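Local coordinates for putative alpha-ketoglutarate-dependent taurine dioxygenase (Burkholderia xenovorans, PDB 5HSX), which probably acts as an iron(II)- and 2-oxoglutarate-dependent dioxygenase of the TauD/TfdA family, its natural substrate being unconfirmed, at residues B[154-159]-B[215-220]; B[208-213]-B[268-273]. All blocks are in the same frame, centred on the assembly; numbering follows the deposited sequence.

In the fold
Contacts 1 and 2 sit side by side, their centres about 7 Å apart, on the same side of the chain's centre. Their segments alternate along the chain: 154-159, 208-213, 215-220, then 268-273. Strands 200-209 and 216-218 are successive antiparallel neighbours in one sheet and join the two contacts through backbone bonds, A217 N to R208 O among them. Strands 150-154 and 271-274 belong to a second antiparallel sheet. Contact 1 covers strand 216-218 with helix 155-161, and contact 2 brings the hairpin turn against the loop before strand 271-274. Together they tie the hairpin sheet to the sheet whose strand 271-274 carries H273, with the side-chain contacts themselves some way from the metal.

Contact 1: residues B[154-159]-B[215-220]; sequences NLVAAY and ERALYV
One face of the Y159 ring is covered by R216, whose CB lies 3.8 Å from the ring centroid in a CH-pi contact, displaced toward the rim. CD of the same arginine continues past CE2 and CZ, and the extended chain brings the guanidinium back to the phenol: NH1 donates to Y159 OH over 3.3 Å, with the oxygen at the edge of the guanidinium and in its plane. The planes are turned 63° apart; the aliphatic chain covers the ring and only the hydroxyl meets the guanidinium. D171 forms a salt bridge with R216 NH1 through one carboxylate oxygen and a hydrogen bond with Y159 OH through the other, so the hydroxyl is held in place, while the R216 packing bears on the ring's orientation. Y159 reaches over the strand because its CG is anti to the backbone N (chi1 173°).

Closer to the helix start, L155 O takes the amide of L218 at 2.9 Å in an almost straight bond. Y159 N reaches that oxygen from the opposite face of its plane, so one carbonyl serves both the helix and the strand. V156 CA lies 3.5 Å from R216 O, a CA-H...O contact, while V156 CG2 and L155 CB each rest 4.0 Å from A217 CB. V156 CG1 meets E215 CB where the two side chains cross at about a right angle.

N154 is the N-cap, its OD1 accepting from A157 N and, weakly, V156 N. The helix axis crosses the strand at 90°, 5.6 Å away: a capped helix following strand 150-154 and lying across a hairpin strand of the neighbouring sheet in this TauD-type fold of the cupin clan.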
loop_
_atom_site.group_PDB
_atom_site.type_symbol
_atom_site.label_atom_id
_atom_site.label_comp_id
_atom_site.label_asym_id
_atom_site.label_seq_id
_atom_site.Cartn_x
_atom_site.Cartn_y
_atom_site.Cartn_z
ATOM N N ASN B 154 1.452 6.070 -9.523
ATOM C CA ASN B 154 1.934 7.102 -10.439
ATOM C C ASN B 154 2.341 6.426 -11.746
ATOM O O ASN B 154 3.402 5.807 -11.828
ATOM C CB ASN B 154 3.097 7.845 -9.785
ATOM C CG ASN B 154 3.676 8.931 -10.656
ATOM O OD1 ASN B 154 3.477 8.955 -11.870
ATOM N ND2 ASN B 154 4.420 9.837 -10.036
ATOM N N LEU B 155 1.501 6.558 -12.783
ATOM C CA LEU B 155 1.772 5.893 -14.058
ATOM C C LEU B 155 2.911 6.547 -14.831
ATOM O O LEU B 155 3.478 5.916 -15.733
ATOM C CB LEU B 155 0.509 5.885 -14.921
ATOM C CG LEU B 155 -0.679 5.158 -14.260
ATOM C CD1 LEU B 155 -1.880 5.179 -15.203
ATOM C CD2 LEU B 155 -0.303 3.751 -13.911
ATOM N N VAL B 156 3.244 7.792 -14.515
ATOM C CA VAL B 156 4.358 8.456 -15.191
ATOM C C VAL B 156 5.681 7.948 -14.633
ATOM O O VAL B 156 6.591 7.564 -15.381
ATOM C CB VAL B 156 4.236 9.982 -15.047
ATOM C CG1 VAL B 156 5.511 10.661 -15.538
ATOM C CG2 VAL B 156 3.015 10.504 -15.832
ATOM N N ALA B 157 5.790 7.918 -13.304
ATOM C CA ALA B 157 6.945 7.289 -12.666
ATOM C C ALA B 157 7.109 5.847 -13.132
ATOM O O ALA B 157 8.232 5.402 -13.423
ATOM C CB ALA B 157 6.804 7.355 -11.143
ATOM N N ALA B 158 6.002 5.095 -13.209
ATOM C CA ALA B 158 6.090 3.703 -13.636
ATOM C C ALA B 158 6.640 3.596 -15.056
ATOM O O ALA B 158 7.525 2.778 -15.327
ATOM C CB ALA B 158 4.724 3.025 -13.532
ATOM N N TYR B 159 6.137 4.427 -15.978
ATOM C CA TYR B 159 6.691 4.430 -17.332
ATOM C C TYR B 159 8.188 4.694 -17.308
ATOM O O TYR B 159 8.967 3.998 -17.971
ATOM C CB TYR B 159 5.992 5.477 -18.211
ATOM C CG TYR B 159 6.639 5.641 -19.588
ATOM C CD1 TYR B 159 6.336 4.762 -20.627
ATOM C CD2 TYR B 159 7.562 6.657 -19.840
ATOM C CE1 TYR B 159 6.926 4.887 -21.883
ATOM C CE2 TYR B 159 8.160 6.795 -21.101
ATOM C CZ TYR B 159 7.826 5.910 -22.116
ATOM O OH TYR B 159 8.408 6.027 -23.359
ATOM N N GLU B 215 4.437 14.618 -20.304
ATOM C CA GLU B 215 4.982 13.379 -19.772
ATOM C C GLU B 215 4.266 12.175 -20.375
ATOM O O GLU B 215 3.140 12.268 -20.862
ATOM C CB GLU B 215 4.854 13.345 -18.249
ATOM C CG GLU B 215 5.606 14.457 -17.529
ATOM C CD GLU B 215 5.121 14.658 -16.106
ATOM O OE1 GLU B 215 3.918 14.941 -15.913
ATOM O OE2 GLU B 215 5.938 14.515 -15.171
ATOM N N ARG B 216 4.940 11.032 -20.333
ATOM C CA ARG B 216 4.369 9.775 -20.802
ATOM C C ARG B 216 3.914 8.939 -19.617
ATOM O O ARG B 216 4.690 8.698 -18.687
ATOM C CB ARG B 216 5.391 9.003 -21.635
ATOM C CG ARG B 216 5.683 9.728 -22.937
ATOM C CD ARG B 216 6.770 9.055 -23.716
ATOM N NE ARG B 216 7.058 9.812 -24.932
ATOM C CZ ARG B 216 7.862 9.382 -25.897
ATOM N NH1 ARG B 216 8.450 8.196 -25.780
ATOM N NH2 ARG B 216 8.072 10.139 -26.973
ATOM N N ALA B 217 2.660 8.495 -19.662
ATOM C CA ALA B 217 2.084 7.642 -18.627
ATOM C C ALA B 217 1.920 6.225 -19.147
ATOM O O ALA B 217 1.473 6.022 -20.277
ATOM C CB ALA B 217 0.719 8.175 -18.172
ATOM N N LEU B 218 2.245 5.243 -18.303
ATOM C CA LEU B 218 2.028 3.837 -18.636
ATOM C C LEU B 218 0.542 3.554 -18.424
ATOM O O LEU B 218 0.088 3.301 -17.303
ATOM C CB LEU B 218 2.934 2.944 -17.783
ATOM C CG LEU B 218 2.993 1.441 -18.052
ATOM C CD1 LEU B 218 3.305 1.175 -19.518
ATOM C CD2 LEU B 218 4.048 0.786 -17.141
ATOM N N TYR B 219 -0.229 3.626 -19.513
ATOM C CA TYR B 219 -1.685 3.787 -19.453
ATOM C C TYR B 219 -2.362 2.417 -19.473
ATOM O O TYR B 219 -3.099 2.067 -20.390
ATOM C CB TYR B 219 -2.139 4.651 -20.630
ATOM C CG TYR B 219 -3.483 5.335 -20.490
ATOM C CD1 TYR B 219 -3.699 6.282 -19.501
ATOM C CD2 TYR B 219 -4.516 5.067 -21.384
ATOM C CE1 TYR B 219 -4.926 6.937 -19.382
ATOM C CE2 TYR B 219 -5.746 5.713 -21.275
ATOM C CZ TYR B 219 -5.943 6.649 -20.274
ATOM O OH TYR B 219 -7.154 7.312 -20.170
ATOM N N VAL B 220 -2.125 1.638 -18.411
ATOM C CA VAL B 220 -2.411 0.206 -18.453
ATOM C C VAL B 220 -3.597 -0.191 -17.575
ATOM O O VAL B 220 -3.806 -1.389 -17.360
ATOM C CB VAL B 220 -1.171 -0.634 -18.093
ATOM C CG1 VAL B 220 -0.097 -0.507 -19.178
ATOM C CG2 VAL B 220 -0.601 -0.239 -16.720
#

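Contact 2: residues B[208-213]-B[268-273]. With NA (sodium ion), chain M.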
loop_
_atom_site.group_PDB
_atom_site.type_symbol
_atom_site.label_atom_id
_atom_site.label_comp_id
_atom_site.label_asym_id
_atom_site.label_seq_id
_atom_site.Cartn_x
_atom_site.Cartn_y
_atom_site.Cartn_z
ATOM N N ARG B 208 0.327 6.964 -22.802
ATOM C CA ARG B 208 -0.459 8.173 -23.028
ATOM C C ARG B 208 0.396 9.408 -22.782
ATOM O O ARG B 208 0.954 9.574 -21.691
ATOM C CB ARG B 208 -1.698 8.226 -22.129
ATOM C CG ARG B 208 -2.491 9.511 -22.391
ATOM C CD ARG B 208 -3.809 9.632 -21.594
ATOM N NE ARG B 208 -4.492 10.851 -22.042
ATOM C CZ ARG B 208 -5.703 11.247 -21.651
ATOM N NH1 ARG B 208 -6.398 10.518 -20.787
ATOM N NH2 ARG B 208 -6.211 12.381 -22.128
ATOM N N VAL B 209 0.459 10.289 -23.778
ATOM C CA VAL B 209 1.207 11.534 -23.636
ATOM C C VAL B 209 0.336 12.572 -22.939
ATOM O O VAL B 209 -0.703 12.984 -23.467
ATOM C CB VAL B 209 1.690 12.044 -24.999
ATOM C CG1 VAL B 209 2.455 13.330 -24.805
ATOM C CG2 VAL B 209 2.554 10.973 -25.661
ATOM N N HIS B 210 0.783 13.029 -21.775
ATOM C CA HIS B 210 -0.029 13.932 -20.961
ATOM C C HIS B 210 -0.233 15.263 -21.683
ATOM O O HIS B 210 0.747 15.902 -22.095
ATOM C CB HIS B 210 0.639 14.145 -19.601
ATOM C CG HIS B 210 -0.255 14.768 -18.577
ATOM N ND1 HIS B 210 -0.679 16.076 -18.655
ATOM C CD2 HIS B 210 -0.797 14.261 -17.439
ATOM C CE1 HIS B 210 -1.453 16.346 -17.618
ATOM N NE2 HIS B 210 -1.533 15.266 -16.859
ATOM N N PRO B 211 -1.479 15.719 -21.859
ATOM C CA PRO B 211 -1.706 16.916 -22.690
ATOM C C PRO B 211 -1.276 18.234 -22.054
ATOM O O PRO B 211 -1.183 19.235 -22.775
ATOM C CB PRO B 211 -3.221 16.896 -22.940
ATOM C CG PRO B 211 -3.781 16.114 -21.825
ATOM C CD PRO B 211 -2.742 15.074 -21.456
ATOM N N GLU B 212 -1.024 18.286 -20.748
ATOM C CA GLU B 212 -0.567 19.523 -20.125
ATOM C C GLU B 212 0.917 19.510 -19.776
ATOM O O GLU B 212 1.554 20.563 -19.797
ATOM C CB GLU B 212 -1.376 19.825 -18.860
ATOM C CG GLU B 212 -2.843 20.132 -19.116
ATOM C CD GLU B 212 -3.581 20.570 -17.856
ATOM O OE1 GLU B 212 -3.326 21.688 -17.355
ATOM O OE2 GLU B 212 -4.415 19.787 -17.360
ATOM N N THR B 213 1.491 18.354 -19.449
ATOM C CA THR B 213 2.891 18.303 -19.055
ATOM C C THR B 213 3.800 17.685 -20.103
ATOM O O THR B 213 5.022 17.853 -20.013
ATOM C CB THR B 213 3.064 17.502 -17.756
ATOM O OG1 THR B 213 2.818 16.120 -18.033
ATOM C CG2 THR B 213 2.092 17.988 -16.680
ATOM N N ASN B 268 -6.499 11.566 -13.579
ATOM C CA ASN B 268 -6.669 10.263 -14.221
ATOM C C ASN B 268 -5.772 10.061 -15.431
ATOM O O ASN B 268 -5.674 8.935 -15.927
ATOM C CB ASN B 268 -8.110 10.084 -14.679
ATOM C CG ASN B 268 -9.041 9.784 -13.555
ATOM O OD1 ASN B 268 -8.825 8.839 -12.787
ATOM N ND2 ASN B 268 -10.102 10.581 -13.443
ATOM N N ARG B 269 -5.156 11.108 -15.955
ATOM C CA ARG B 269 -4.251 10.896 -17.066
ATOM C C ARG B 269 -2.900 10.359 -16.623
ATOM O O ARG B 269 -2.119 9.918 -17.475
ATOM C CB ARG B 269 -4.085 12.207 -17.837
ATOM C CG ARG B 269 -5.437 12.794 -18.223
ATOM C CD ARG B 269 -5.329 14.239 -18.620
ATOM N NE ARG B 269 -4.876 15.058 -17.506
ATOM C CZ ARG B 269 -4.816 16.389 -17.538
ATOM N NH1 ARG B 269 -5.206 17.053 -18.623
ATOM N NH2 ARG B 269 -4.373 17.053 -16.481
ATOM N N ALA B 270 -2.619 10.365 -15.314
ATOM C CA ALA B 270 -1.321 9.966 -14.793
ATOM C C ALA B 270 -1.412 8.982 -13.634
ATOM O O ALA B 270 -0.385 8.701 -13.008
ATOM C CB ALA B 270 -0.522 11.195 -14.342
ATOM N N THR B 271 -2.599 8.457 -13.323
ATOM C CA THR B 271 -2.746 7.593 -12.157
ATOM C C THR B 271 -3.666 6.431 -12.472
ATOM O O THR B 271 -4.506 6.490 -13.377
ATOM C CB THR B 271 -3.330 8.325 -10.926
ATOM O OG1 THR B 271 -4.643 8.832 -11.236
ATOM C CG2 THR B 271 -2.417 9.469 -10.474
ATOM N N ALA B 272 -3.505 5.374 -11.688
ATOM C CA ALA B 272 -4.576 4.427 -11.427
ATOM C C ALA B 272 -4.796 4.397 -9.923
ATOM O O ALA B 272 -3.956 4.867 -9.149
ATOM C CB ALA B 272 -4.257 3.015 -11.948
ATOM N N HIS B 273 -5.945 3.864 -9.502
ATOM C CA HIS B 273 -6.239 3.844 -8.082
ATOM C C HIS B 273 -6.929 2.542 -7.718
ATOM O O HIS B 273 -7.358 1.766 -8.576
ATOM C CB HIS B 273 -7.082 5.054 -7.644
ATOM C CG HIS B 273 -8.409 5.154 -8.328
ATOM N ND1 HIS B 273 -8.566 5.741 -9.568
ATOM C CD2 HIS B 273 -9.644 4.760 -7.940
ATOM C CE1 HIS B 273 -9.839 5.690 -9.917
ATOM N NE2 HIS B 273 -10.514 5.100 -8.948
HETATM NA NA NA M . -12.310 4.131 -9.871
HETATM O O HOH W 1 -0.942 11.078 -19.742
HETATM O O HOH W 2 -12.791 3.405 -7.622
HETATM O O HOH W 3 -13.409 6.024 -9.374
#
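The backbones of R269 and H210 come no nearer than 6.5 Å between CA atoms, and a water spans the gap between strand end and loop, donating to R208 O and, at 2.8 Å, to R269 O. R269 fills the space between the segments with its side chain. Its CG lies over one face of the R208 guanidinium, 3.6 Å from R208 NH1, with the two guanidinium planes almost perpendicular; the charged ends are kept apart. A bend at chi3 (-63°) then turns the R269 guanidinium toward residues 210-212, where H210 CE1 sits over one of its faces, 3.2 Å from R269 NH2. P211 packs CG and CD against the CD methylene of R269.

At the guanidinium edge E212 OE2 receives both terminal nitrogens, NH2 at 2.9 Å and NH1 at 3.1 Å, an end-on salt bridge to a single oxygen. NH1 meets the anti lone pair of OE2, whereas NH2 comes from above the carboxylate plane, as the two groups are turned 61° apart. R51 adds a second salt bridge to this oxygen.

H210 is held from both ends. Its ND1 accepts from E212 N, close to the ring plane, and from T213 N, 38° out of it, which ties the ring to its own turn; NE2 is bonded to D267, whose carboxylate also pairs with R269 NE.

Four residues on from R269, H273 binds the sodium ion through NE2 at 2.2 Å, alongside H123, D125, N323 and two waters. The metal probably occupies the iron position of the family's facial triad. With ND1 accepting and NE2 facing D267, H210 would carry its proton on NE2, and D267 and E212, the latter shared with R51, probably offset the charge of R269.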